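PDB 4MJG: uncharacterized protein from Actinomyces odontolyticus, which is of unknown function but belongs to the DUF4853 family and is probably made as a membrane-anchored lipoprotein. Local coordinates for residues V10-E14 / A135-T139; T60-R64 / L143-F149; G67-V71 / P152-F158; F77-E81 / T106-Q110. All blocks are in the same frame, centred on the assembly; numbering follows the deposited sequence.

Contact 1: V10-E14 / A135-T139; sequences VPFPE and ACLPT. With SO4 (sulfate ion), chain C.
Phe12 lays its ring against the backbone and ring of Pro138, with Leu137 and Cys136 next to it: a proline CH-pi contact flanked by a cysteine sulfur-aromatic one, made where the 3-10 turn 12-14 meets the loop that follows strand 127-133. Pro11 prepares the turn, its O accepting from Glu14 N at 3.1 Å. Phe12 then carries nearly the whole contact. With CG anti to the backbone N (chi1 179°), the ring is sent out across the other loop, and Pro138 CD sits over one face, off centre toward the rim, 4.2 Å from the ring centroid. Phe12 CZ comes within 3.6 Å of Pro138 CB. Cys136 uses two atoms: its O meets Phe12 CD1 at the ring edge, and its SG lies obliquely 3.9 Å from Phe12 CE1. Cys136 is itself held by the disulfide to Cys55 and by Arg15 NH1, which donates to its O. An alanine in place of Phe12 would probably leave Pro138 without the ring under its CD, take away the oblique neighbour of Cys136 SG and open a gap between the two loops. Pro13 adds only a marginal touch of its O on Pro138 CG, and Glu14 closes the turn. Beyond the ring, the Cys136 backbone faces a sulfate ion, probably from the crystallisation liquor, which Arg15 and Arg64 also bind; Cys136 N gives O1 of the sulfate a nearly straight hydrogen bond, 2.7 Å long at 172°.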
loop_
_atom_site.group_PDB
_atom_site.type_symbol
_atom_site.label_atom_id
_atom_site.label_comp_id
_atom_site.label_asym_id
_atom_site.label_seq_id
_atom_site.Cartn_x
_atom_site.Cartn_y
_atom_site.Cartn_z
ATOM N N VAL A 10 1.366 15.299 -11.631
ATOM C CA VAL A 10 0.726 16.489 -11.063
ATOM C C VAL A 10 1.706 17.168 -10.102
ATOM O O VAL A 10 2.201 16.529 -9.173
ATOM C CB VAL A 10 -0.575 16.131 -10.304
ATOM C CG1 VAL A 10 -1.138 17.351 -9.580
ATOM C CG2 VAL A 10 -1.617 15.551 -11.252
ATOM N N PRO A 11 2.002 18.460 -10.327
ATOM C CA PRO A 11 2.993 19.126 -9.482
ATOM C C PRO A 11 2.521 19.308 -8.038
ATOM O O PRO A 11 1.317 19.331 -7.772
ATOM C CB PRO A 11 3.193 20.480 -10.170
ATOM C CG PRO A 11 1.922 20.721 -10.901
ATOM C CD PRO A 11 1.446 19.369 -11.345
ATOM N N PHE A 12 3.488 19.452 -7.134
ATOM C CA PHE A 12 3.257 19.444 -5.688
ATOM C C PHE A 12 2.136 20.372 -5.200
ATOM O O PHE A 12 1.250 19.928 -4.470
ATOM C CB PHE A 12 4.570 19.762 -4.959
ATOM C CG PHE A 12 4.445 19.793 -3.464
ATOM C CD1 PHE A 12 4.392 18.612 -2.738
ATOM C CD2 PHE A 12 4.396 20.998 -2.783
ATOM C CE1 PHE A 12 4.283 18.632 -1.359
ATOM C CE2 PHE A 12 4.287 21.025 -1.403
ATOM C CZ PHE A 12 4.228 19.842 -0.691
ATOM N N PRO A 13 2.161 21.654 -5.600
ATOM C CA PRO A 13 1.154 22.586 -5.075
ATOM C C PRO A 13 -0.288 22.201 -5.413
ATOM O O PRO A 13 -1.190 22.473 -4.626
ATOM C CB PRO A 13 1.505 23.922 -5.756
ATOM C CG PRO A 13 2.890 23.758 -6.272
ATOM C CD PRO A 13 3.028 22.304 -6.598
ATOM N N GLU A 14 -0.491 21.574 -6.569
ATOM C CA GLU A 14 -1.831 21.254 -7.058
ATOM C C GLU A 14 -2.364 19.918 -6.540
ATOM O O GLU A 14 -3.495 19.545 -6.844
ATOM C CB GLU A 14 -1.835 21.259 -8.589
ATOM C CG GLU A 14 -1.442 22.598 -9.198
ATOM C CD GLU A 14 -1.204 22.524 -10.696
ATOM O OE1 GLU A 14 -1.574 21.505 -11.318
ATOM O OE2 GLU A 14 -0.642 23.489 -11.255
ATOM N N ALA A 135 2.970 10.020 -2.899
ATOM C CA ALA A 135 3.854 11.120 -3.257
ATOM C C ALA A 135 3.861 12.104 -2.105
ATOM O O ALA A 135 3.044 11.990 -1.187
ATOM C CB ALA A 135 3.359 11.799 -4.522
ATOM N N CYS A 136 4.779 13.062 -2.143
ATOM C CA CYS A 136 4.835 14.104 -1.118
ATOM C C CYS A 136 3.634 15.031 -1.288
ATOM O O CYS A 136 3.337 15.464 -2.397
ATOM C CB CYS A 136 6.139 14.895 -1.216
ATOM S SG CYS A 136 6.542 15.863 0.259
ATOM N N LEU A 137 2.939 15.320 -0.190
ATOM C CA LEU A 137 1.698 16.090 -0.240
ATOM C C LEU A 137 1.795 17.378 0.573
ATOM O O LEU A 137 2.399 17.392 1.642
ATOM C CB LEU A 137 0.538 15.238 0.278
ATOM C CG LEU A 137 0.320 13.934 -0.492
ATOM C CD1 LEU A 137 -0.612 12.998 0.262
ATOM C CD2 LEU A 137 -0.215 14.217 -1.886
ATOM N N PRO A 138 1.185 18.467 0.075
ATOM C CA PRO A 138 1.199 19.727 0.805
ATOM C C PRO A 138 0.208 19.733 1.961
ATOM O O PRO A 138 -0.624 18.834 2.067
ATOM C CB PRO A 138 0.777 20.738 -0.255
ATOM C CG PRO A 138 -0.142 19.968 -1.138
ATOM C CD PRO A 138 0.406 18.570 -1.174
ATOM N N THR A 139 0.315 20.740 2.822
ATOM C CA THR A 139 -0.636 20.940 3.911
ATOM C C THR A 139 -0.520 22.347 4.491
ATOM O O THR A 139 0.537 22.971 4.423
ATOM C CB THR A 139 -0.428 19.922 5.052
ATOM O OG1 THR A 139 -1.472 20.072 6.024
ATOM C CG2 THR A 139 0.938 20.108 5.719
HETATM S S SO4 C . 7.789 12.625 -4.240
HETATM O O1 SO4 C . 6.438 13.229 -4.324
HETATM O O2 SO4 C . 7.707 11.146 -4.240
HETATM O O3 SO4 C . 8.575 13.051 -5.420
HETATM O O4 SO4 C . 8.453 13.097 -3.005
#

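Contact 2: T60-R64 / L143-F149; sequences TQGYR and LDDPGQF. With SO4 (sulfate ion), chain C.
Tyr63, near the start of strand 62-73, drives its side chain into the long loop between strand 127-133 and helix 154-157, and residues 143-149 wrap round it. The hydroxyl reaches the loop backbone: Asp145 N, lying at the edge of the phenol in its plane, donates to Tyr63 OH over 2.8 Å, bent to 143°, and the same oxygen is hydrogen-bonded to Pro142 O. Pro146 CA comes obliquely to 3.5 Å from Tyr63 CE1. Across one face of the phenol runs an edge-to-face aromatic pair: Phe149 points CE2 at the centre of the Tyr63 ring, the centroids 4.7 Å apart and the planes at 76°. Helix 18-24 adds Ile18 to both rings. The loop is braced by Gln148, whose NE2 and backbone N reach Asp145 O from opposite faces of its carbonyl plane; NE2 is hydrogen-bonded to Pro142 O as well. Farther out, Leu143 CD2 rests on Gln61 CB at 3.5 Å, the two side chains crossing at about a right angle. Arg64 turns elsewhere: a bend at chi3 (-53°) brings its guanidinium edge-on to the sulfate, where NH1 bonds O2 at 3.1 Å and NH2 bonds O4 at 3.1 Å.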
loop_
_atom_site.group_PDB
_atom_site.type_symbol
_atom_site.label_atom_id
_atom_site.label_comp_id
_atom_site.label_asym_id
_atom_site.label_seq_id
_atom_site.Cartn_x
_atom_site.Cartn_y
_atom_site.Cartn_z
ATOM N N THR A 60 8.548 23.253 -1.005
ATOM C CA THR A 60 7.825 22.035 -1.384
ATOM C C THR A 60 7.847 20.995 -0.254
ATOM O O THR A 60 7.635 19.805 -0.500
ATOM C CB THR A 60 8.403 21.397 -2.670
ATOM O OG1 THR A 60 9.769 21.015 -2.453
ATOM C CG2 THR A 60 8.326 22.364 -3.836
ATOM N N GLN A 61 8.102 21.444 0.976
ATOM C CA GLN A 61 8.046 20.566 2.146
ATOM C C GLN A 61 6.614 20.157 2.420
ATOM O O GLN A 61 5.687 20.949 2.234
ATOM C CB GLN A 61 8.598 21.256 3.396
ATOM C CG GLN A 61 10.099 21.157 3.566
ATOM C CD GLN A 61 10.599 22.029 4.704
ATOM O OE1 GLN A 61 10.990 21.528 5.759
ATOM N NE2 GLN A 61 10.575 23.343 4.498
ATOM N N GLY A 62 6.437 18.924 2.885
ATOM C CA GLY A 62 5.114 18.424 3.204
ATOM C C GLY A 62 5.149 17.098 3.932
ATOM O O GLY A 62 6.023 16.858 4.767
ATOM N N TYR A 63 4.179 16.246 3.622
ATOM C CA TYR A 63 4.027 14.972 4.293
ATOM C C TYR A 63 3.702 13.863 3.303
ATOM O O TYR A 63 3.035 14.083 2.288
ATOM C CB TYR A 63 2.923 15.050 5.339
ATOM C CG TYR A 63 3.290 15.839 6.569
ATOM C CD1 TYR A 63 4.208 15.342 7.485
ATOM C CD2 TYR A 63 2.704 17.069 6.829
ATOM C CE1 TYR A 63 4.540 16.056 8.626
ATOM C CE2 TYR A 63 3.028 17.789 7.967
ATOM C CZ TYR A 63 3.948 17.276 8.862
ATOM O OH TYR A 63 4.274 17.977 9.998
ATOM N N ARG A 64 4.173 12.668 3.638
ATOM C CA ARG A 64 4.015 11.483 2.823
ATOM C C ARG A 64 3.305 10.441 3.672
ATOM O O ARG A 64 3.514 10.387 4.879
ATOM C CB ARG A 64 5.400 10.969 2.446
ATOM C CG ARG A 64 5.406 9.838 1.448
ATOM C CD ARG A 64 6.799 9.241 1.308
ATOM N NE ARG A 64 7.822 10.243 1.014
ATOM C CZ ARG A 64 7.982 10.854 -0.159
ATOM N NH1 ARG A 64 7.171 10.602 -1.186
ATOM N NH2 ARG A 64 8.953 11.746 -0.302
ATOM N N LEU A 143 4.723 21.668 9.812
ATOM C CA LEU A 143 5.647 20.676 9.268
ATOM C C LEU A 143 6.436 20.066 10.423
ATOM O O LEU A 143 6.312 20.509 11.566
ATOM C CB LEU A 143 6.588 21.324 8.245
ATOM C CG LEU A 143 6.012 21.664 6.860
ATOM C CD1 LEU A 143 4.610 22.257 6.909
ATOM C CD2 LEU A 143 6.954 22.611 6.131
ATOM N N ASP A 144 7.231 19.044 10.126
ATOM C CA ASP A 144 8.062 18.367 11.138
ATOM C C ASP A 144 7.265 17.854 12.355
ATOM O O ASP A 144 7.728 17.936 13.493
ATOM C CB ASP A 144 9.218 19.276 11.591
ATOM C CG ASP A 144 10.183 19.610 10.459
ATOM O OD1 ASP A 144 10.477 18.721 9.626
ATOM O OD2 ASP A 144 10.653 20.767 10.407
ATOM N N ASP A 145 6.074 17.320 12.094
ATOM C CA ASP A 145 5.232 16.723 13.128
ATOM C C ASP A 145 4.289 15.715 12.465
ATOM O O ASP A 145 3.077 15.909 12.434
ATOM C CB ASP A 145 4.445 17.807 13.881
ATOM C CG ASP A 145 3.667 17.258 15.076
ATOM O OD1 ASP A 145 3.815 16.065 15.411
ATOM O OD2 ASP A 145 2.892 18.021 15.691
ATOM N N PRO A 146 4.853 14.628 11.927
ATOM C CA PRO A 146 4.056 13.657 11.179
ATOM C C PRO A 146 3.004 12.908 12.010
ATOM O O PRO A 146 2.026 12.395 11.457
ATOM C CB PRO A 146 5.110 12.681 10.638
ATOM C CG PRO A 146 6.280 12.816 11.550
ATOM C CD PRO A 146 6.273 14.238 12.015
ATOM N N GLY A 147 3.191 12.854 13.325
ATOM C CA GLY A 147 2.259 12.151 14.195
ATOM C C GLY A 147 0.965 12.892 14.484
ATOM O O GLY A 147 0.076 12.341 15.137
ATOM N N GLN A 148 0.850 14.138 14.018
ATOM C CA GLN A 148 -0.359 14.934 14.252
ATOM C C GLN A 148 -1.585 14.377 13.522
ATOM O O GLN A 148 -2.709 14.617 13.946
ATOM C CB GLN A 148 -0.134 16.410 13.867
ATOM C CG GLN A 148 -0.068 16.686 12.370
ATOM C CD GLN A 148 0.328 18.122 12.043
ATOM O OE1 GLN A 148 -0.462 19.048 12.224
ATOM N NE2 GLN A 148 1.549 18.311 11.548
ATOM N N PHE A 149 -1.369 13.630 12.440
ATOM C CA PHE A 149 -2.463 13.201 11.560
ATOM C C PHE A 149 -3.055 11.863 11.957
ATOM O O PHE A 149 -2.337 10.877 12.063
ATOM C CB PHE A 149 -1.967 13.087 10.127
ATOM C CG PHE A 149 -1.328 14.338 9.611
ATOM C CD1 PHE A 149 -2.103 15.439 9.279
ATOM C CD2 PHE A 149 0.047 14.416 9.459
ATOM C CE1 PHE A 149 -1.517 16.592 8.802
ATOM C CE2 PHE A 149 0.640 15.566 8.982
ATOM C CZ PHE A 149 -0.143 16.657 8.653
HETATM S S SO4 C . 7.789 12.625 -4.240
HETATM O O1 SO4 C . 6.438 13.229 -4.324
HETATM O O2 SO4 C . 7.707 11.146 -4.240
HETATM O O3 SO4 C . 8.575 13.051 -5.420
HETATM O O4 SO4 C . 8.453 13.097 -3.005
#

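Contact 3: G67-V71 / P152-F158; sequences GYTTV and PSVEEAF
Tyr68 OH donates to Pro152 O across 3.0 Å, arriving in the carbonyl plane on a lone pair, with a C=O...donor angle of 142°. The oxygen thus meets the chain just ahead of helix 154-157. Val154 N lies equally near the hydroxyl but at a poor angle, so it is a neighbour and not a second donor. Behind the hydroxyl the phenol is lined by the helix itself. Val154 puts CG2 over one face, off toward the rim, while Ala157 CB comes obliquely to 3.7 Å from Tyr68 CE2. Phe158 closes the inner end: it turns its ring edge to the face of Tyr68 in an offset edge-to-face pair, centroids 5.8 Å apart and planes at 70°. Its CZ continues to Thr70 CG2 at 3.8 Å, since Thr70 holds that methyl anti to its carbonyl carbon, which directs it toward Phe158 CZ. A leucine in place of Tyr68 would probably leave Pro152 O without this donor and strip Phe158 of its aromatic partner. Leu49 and Pro50 of strand 44-55 also touch the phenol, and Ser30 of helix 26-31 touches Ala157 and Phe158. Ser153, at the N-cap, accepts a weak bond from Glu156 N at its OG. The whole is a short N-capped helix laid against the antiparallel sheet, fastened to strand 62-73 by a tyrosine that hydrogen-bonds the residue before the N-cap and packs on the helix.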
loop_
_atom_site.group_PDB
_atom_site.type_symbol
_atom_site.label_atom_id
_atom_site.label_comp_id
_atom_site.label_asym_id
_atom_site.label_seq_id
_atom_site.Cartn_x
_atom_site.Cartn_y
_atom_site.Cartn_z
ATOM N N GLY A 67 1.155 3.417 3.631
ATOM C CA GLY A 67 -0.083 2.742 4.029
ATOM C C GLY A 67 0.154 1.449 4.784
ATOM O O GLY A 67 1.280 1.146 5.191
ATOM N N TYR A 68 -0.919 0.686 4.976
ATOM C CA TYR A 68 -0.816 -0.641 5.576
ATOM C C TYR A 68 0.058 -1.507 4.706
ATOM O O TYR A 68 0.105 -1.334 3.487
ATOM C CB TYR A 68 -2.188 -1.297 5.704
ATOM C CG TYR A 68 -2.992 -0.816 6.886
ATOM C CD1 TYR A 68 -2.897 -1.445 8.124
ATOM C CD2 TYR A 68 -3.859 0.254 6.760
ATOM C CE1 TYR A 68 -3.635 -1.012 9.210
ATOM C CE2 TYR A 68 -4.597 0.693 7.835
ATOM C CZ TYR A 68 -4.479 0.056 9.057
ATOM O OH TYR A 68 -5.214 0.500 10.121
ATOM N N THR A 69 0.774 -2.426 5.340
ATOM C CA THR A 69 1.505 -3.447 4.618
ATOM C C THR A 69 0.780 -4.755 4.882
ATOM O O THR A 69 0.641 -5.152 6.032
ATOM C CB THR A 69 2.956 -3.539 5.102
ATOM O OG1 THR A 69 3.608 -2.268 4.918
ATOM C CG2 THR A 69 3.704 -4.615 4.334
ATOM N N THR A 70 0.272 -5.388 3.826
ATOM C CA THR A 70 -0.435 -6.660 3.965
ATOM C C THR A 70 0.256 -7.751 3.177
ATOM O O THR A 70 0.911 -7.482 2.171
ATOM C CB THR A 70 -1.906 -6.569 3.519
ATOM O OG1 THR A 70 -1.986 -6.234 2.129
ATOM C CG2 THR A 70 -2.636 -5.529 4.330
ATOM N N VAL A 71 0.093 -8.987 3.642
ATOM C CA VAL A 71 0.804 -10.129 3.090
ATOM C C VAL A 71 -0.168 -11.241 2.715
ATOM O O VAL A 71 -0.959 -11.687 3.544
ATOM C CB VAL A 71 1.840 -10.665 4.098
ATOM C CG1 VAL A 71 2.506 -11.930 3.577
ATOM C CG2 VAL A 71 2.891 -9.601 4.365
ATOM N N PRO A 152 -6.537 5.971 9.232
ATOM C CA PRO A 152 -7.760 5.186 9.259
ATOM C C PRO A 152 -7.550 3.846 9.931
ATOM O O PRO A 152 -6.483 3.247 9.797
ATOM C CB PRO A 152 -8.084 4.993 7.776
ATOM C CG PRO A 152 -6.763 5.023 7.102
ATOM C CD PRO A 152 -5.879 5.931 7.912
ATOM N N SER A 153 -8.570 3.390 10.655
ATOM C CA SER A 153 -8.597 2.033 11.180
ATOM C C SER A 153 -8.565 1.064 10.010
ATOM O O SER A 153 -8.923 1.418 8.885
ATOM C CB SER A 153 -9.866 1.799 11.997
ATOM O OG SER A 153 -11.019 2.018 11.200
ATOM N N VAL A 154 -8.155 -0.166 10.275
ATOM C CA VAL A 154 -8.141 -1.187 9.240
ATOM C C VAL A 154 -9.559 -1.483 8.725
ATOM O O VAL A 154 -9.727 -1.976 7.611
ATOM C CB VAL A 154 -7.454 -2.473 9.738
ATOM C CG1 VAL A 154 -8.349 -3.219 10.716
ATOM C CG2 VAL A 154 -7.067 -3.357 8.563
ATOM N N GLU A 155 -10.569 -1.177 9.538
ATOM C CA GLU A 155 -11.965 -1.252 9.106
ATOM C C GLU A 155 -12.180 -0.317 7.920
ATOM O O GLU A 155 -12.728 -0.719 6.889
ATOM C CB GLU A 155 -12.929 -0.846 10.236
ATOM C CG GLU A 155 -12.701 -1.509 11.591
ATOM C CD GLU A 155 -12.751 -3.025 11.537
ATOM O OE1 GLU A 155 -13.569 -3.584 10.771
ATOM O OE2 GLU A 155 -11.977 -3.660 12.281
ATOM N N GLU A 156 -11.739 0.930 8.086
ATOM C CA GLU A 156 -11.948 1.987 7.095
ATOM C C GLU A 156 -11.061 1.829 5.867
ATOM O O GLU A 156 -11.480 2.154 4.756
ATOM C CB GLU A 156 -11.691 3.358 7.728
ATOM C CG GLU A 156 -12.677 3.721 8.830
ATOM C CD GLU A 156 -12.152 4.782 9.780
ATOM O OE1 GLU A 156 -11.151 5.454 9.453
ATOM O OE2 GLU A 156 -12.750 4.943 10.864
ATOM N N ALA A 157 -9.840 1.343 6.071
ATOM C CA ALA A 157 -8.891 1.152 4.973
ATOM C C ALA A 157 -9.311 0.034 4.014
ATOM O O ALA A 157 -9.007 0.088 2.826
ATOM C CB ALA A 157 -7.502 0.877 5.523
ATOM N N PHE A 158 -10.020 -0.965 4.534
ATOM C CA PHE A 158 -10.447 -2.124 3.748
ATOM C C PHE A 158 -11.952 -2.350 3.926
ATOM O O PHE A 158 -12.361 -3.309 4.584
ATOM C CB PHE A 158 -9.667 -3.371 4.193
ATOM C CG PHE A 158 -8.177 -3.257 4.016
ATOM C CD1 PHE A 158 -7.390 -2.661 4.993
ATOM C CD2 PHE A 158 -7.560 -3.751 2.877
ATOM C CE1 PHE A 158 -6.016 -2.553 4.835
ATOM C CE2 PHE A 158 -6.182 -3.648 2.718
ATOM C CZ PHE A 158 -5.410 -3.047 3.696
#

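Contact 4: F77-E81 / T106-Q110; sequences FERLE and TRGIQ
Phe77 and Arg107 make the tight half of this contact, lying flat on one another with ring and guanidinium planes only 8° apart. The arginine chain is extended from CG to NE and crosses the ring at about a right angle to the phenylalanine side chain. Its CD stands over the face in a CH-pi contact, 3.5 Å from the ring centroid and 15° off the ring normal, and NH1 comes to 3.4 Å from Phe77 CE2. The guanidinium therefore covers the ring's rim, and not its centre. Asp98 O, accepting from Arg107 NE, helps fix the rotation of that group. On the buried side, Ile109 takes over: CG1 meets Phe77 CZ at 3.8 Å, and CD1 reaches up between Glu81 and Leu80, 3.7 Å from Glu81 CA and 4.0 Å from Leu80 CG. With CG1 anti to its carbonyl carbon (chi1 -60°), Ile109 extends this branch toward the helix. Val97 of the neighbouring strand also touches Phe77, and Phe123 touches Leu80, so the apolar layer continues over the sheet. The outer side is looser. Glu78 points away and is exposed; Glu81 meets Ile109 with its backbone and CB, its OE1 staying 5.7 Å from Arg107 NH2, a distance at which opposite charges may attract without touching. Segments 77-81 and 107-110 run nearly parallel, their axes 10.1 Å apart at closest approach: the alpha+beta arrangement of a helix packed along one face of an antiparallel sheet.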
loop_
_atom_site.group_PDB
_atom_site.type_symbol
_atom_site.label_atom_id
_atom_site.label_comp_id
_atom_site.label_asym_id
_atom_site.label_seq_id
_atom_site.Cartn_x
_atom_site.Cartn_y
_atom_site.Cartn_z
ATOM N N PHE A 77 5.665 -15.386 -9.996
ATOM C CA PHE A 77 5.808 -13.991 -10.398
ATOM C C PHE A 77 5.074 -13.694 -11.706
ATOM O O PHE A 77 4.424 -12.663 -11.841
ATOM C CB PHE A 77 7.283 -13.604 -10.533
ATOM C CG PHE A 77 7.491 -12.146 -10.794
ATOM C CD1 PHE A 77 7.415 -11.232 -9.754
ATOM C CD2 PHE A 77 7.731 -11.680 -12.080
ATOM C CE1 PHE A 77 7.584 -9.880 -9.986
ATOM C CE2 PHE A 77 7.904 -10.330 -12.320
ATOM C CZ PHE A 77 7.829 -9.428 -11.271
ATOM N N GLU A 78 5.184 -14.610 -12.660
ATOM C CA GLU A 78 4.478 -14.510 -13.935
ATOM C C GLU A 78 2.958 -14.342 -13.753
ATOM O O GLU A 78 2.318 -13.552 -14.461
ATOM C CB GLU A 78 4.786 -15.771 -14.770
ATOM C CG GLU A 78 4.364 -15.695 -16.235
ATOM C CD GLU A 78 3.978 -17.050 -16.799
ATOM O OE1 GLU A 78 4.709 -18.022 -16.526
ATOM O OE2 GLU A 78 2.950 -17.146 -17.509
ATOM N N ARG A 79 2.396 -15.073 -12.790
ATOM C CA ARG A 79 0.957 -15.031 -12.493
ATOM C C ARG A 79 0.559 -13.741 -11.767
ATOM O O ARG A 79 -0.577 -13.273 -11.898
ATOM C CB ARG A 79 0.547 -16.251 -11.651
ATOM N N LEU A 80 1.488 -13.188 -10.989
ATOM C CA LEU A 80 1.268 -11.930 -10.272
ATOM C C LEU A 80 1.241 -10.751 -11.235
ATOM O O LEU A 80 0.374 -9.880 -11.128
ATOM C CB LEU A 80 2.368 -11.704 -9.230
ATOM C CG LEU A 80 2.276 -10.432 -8.378
ATOM C CD1 LEU A 80 1.057 -10.468 -7.470
ATOM C CD2 LEU A 80 3.535 -10.251 -7.553
ATOM N N GLU A 81 2.198 -10.727 -12.163
ATOM C CA GLU A 81 2.264 -9.682 -13.187
ATOM C C GLU A 81 1.006 -9.690 -14.045
ATOM O O GLU A 81 0.453 -8.636 -14.360
ATOM C CB GLU A 81 3.507 -9.863 -14.064
ATOM C CG GLU A 81 3.713 -8.761 -15.096
ATOM C CD GLU A 81 5.042 -8.873 -15.827
ATOM O OE1 GLU A 81 5.890 -9.709 -15.441
ATOM O OE2 GLU A 81 5.244 -8.112 -16.795
ATOM N N THR A 106 13.623 -10.880 -3.452
ATOM C CA THR A 106 12.327 -10.239 -3.669
ATOM C C THR A 106 12.310 -9.507 -5.003
ATOM O O THR A 106 13.327 -8.957 -5.424
ATOM C CB THR A 106 11.976 -9.228 -2.555
ATOM O OG1 THR A 106 12.853 -8.099 -2.635
ATOM C CG2 THR A 106 12.083 -9.869 -1.170
ATOM N N ARG A 107 11.155 -9.513 -5.667
ATOM C CA ARG A 107 10.983 -8.810 -6.942
ATOM C C ARG A 107 9.710 -8.011 -6.900
ATOM O O ARG A 107 8.657 -8.540 -6.538
ATOM C CB ARG A 107 10.918 -9.793 -8.107
ATOM C CG ARG A 107 11.140 -9.147 -9.464
ATOM C CD ARG A 107 11.111 -10.183 -10.574
ATOM N NE ARG A 107 11.287 -9.581 -11.887
ATOM C CZ ARG A 107 11.225 -10.250 -13.033
ATOM N NH1 ARG A 107 10.985 -11.560 -13.043
ATOM N NH2 ARG A 107 11.397 -9.603 -14.179
ATOM N N GLY A 108 9.804 -6.746 -7.292
ATOM C CA GLY A 108 8.698 -5.817 -7.135
ATOM C C GLY A 108 7.957 -5.480 -8.414
ATOM O O GLY A 108 8.543 -5.453 -9.499
ATOM N N ILE A 109 6.655 -5.241 -8.275
ATOM C CA ILE A 109 5.862 -4.592 -9.311
ATOM C C ILE A 109 5.272 -3.337 -8.679
ATOM O O ILE A 109 4.700 -3.395 -7.585
ATOM C CB ILE A 109 4.725 -5.486 -9.833
ATOM C CG1 ILE A 109 5.301 -6.770 -10.432
ATOM C CG2 ILE A 109 3.898 -4.745 -10.882
ATOM C CD1 ILE A 109 4.258 -7.818 -10.742
ATOM N N GLN A 110 5.421 -2.209 -9.366
ATOM C CA GLN A 110 4.953 -0.935 -8.858
ATOM C C GLN A 110 3.777 -0.438 -9.678
ATOM O O GLN A 110 3.736 -0.621 -10.897
ATOM C CB GLN A 110 6.073 0.103 -8.910
ATOM C CG GLN A 110 7.264 -0.208 -8.021
ATOM C CD GLN A 110 8.221 -1.187 -8.656
ATOM O OE1 GLN A 110 8.694 -0.969 -9.779
ATOM N NE2 GLN A 110 8.520 -2.274 -7.940
#

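Contacts 1 and 2 form one region, their centres 12 Å apart. Leu137 N lies 2.8 Å from Tyr63 O, a probable hydrogen bond, Phe12 CZ packs on Thr60 O at 3.4 Å, and both contribute ligands to the same sulfate. The ion, probably from the crystallisation liquor, shows that this spot can hold an anion; no active site is known. Contact 3 uses strand 62-73 farther along, its centre about 20 Å from that of contact 2. Contact 4 lies across the chain's centre, about 31 Å from contact 2 between centres. Helix 77-86 follows that strand, and contact 4 packs it on strand 107-113, so contacts 2, 3 and 4 all reach one sheet.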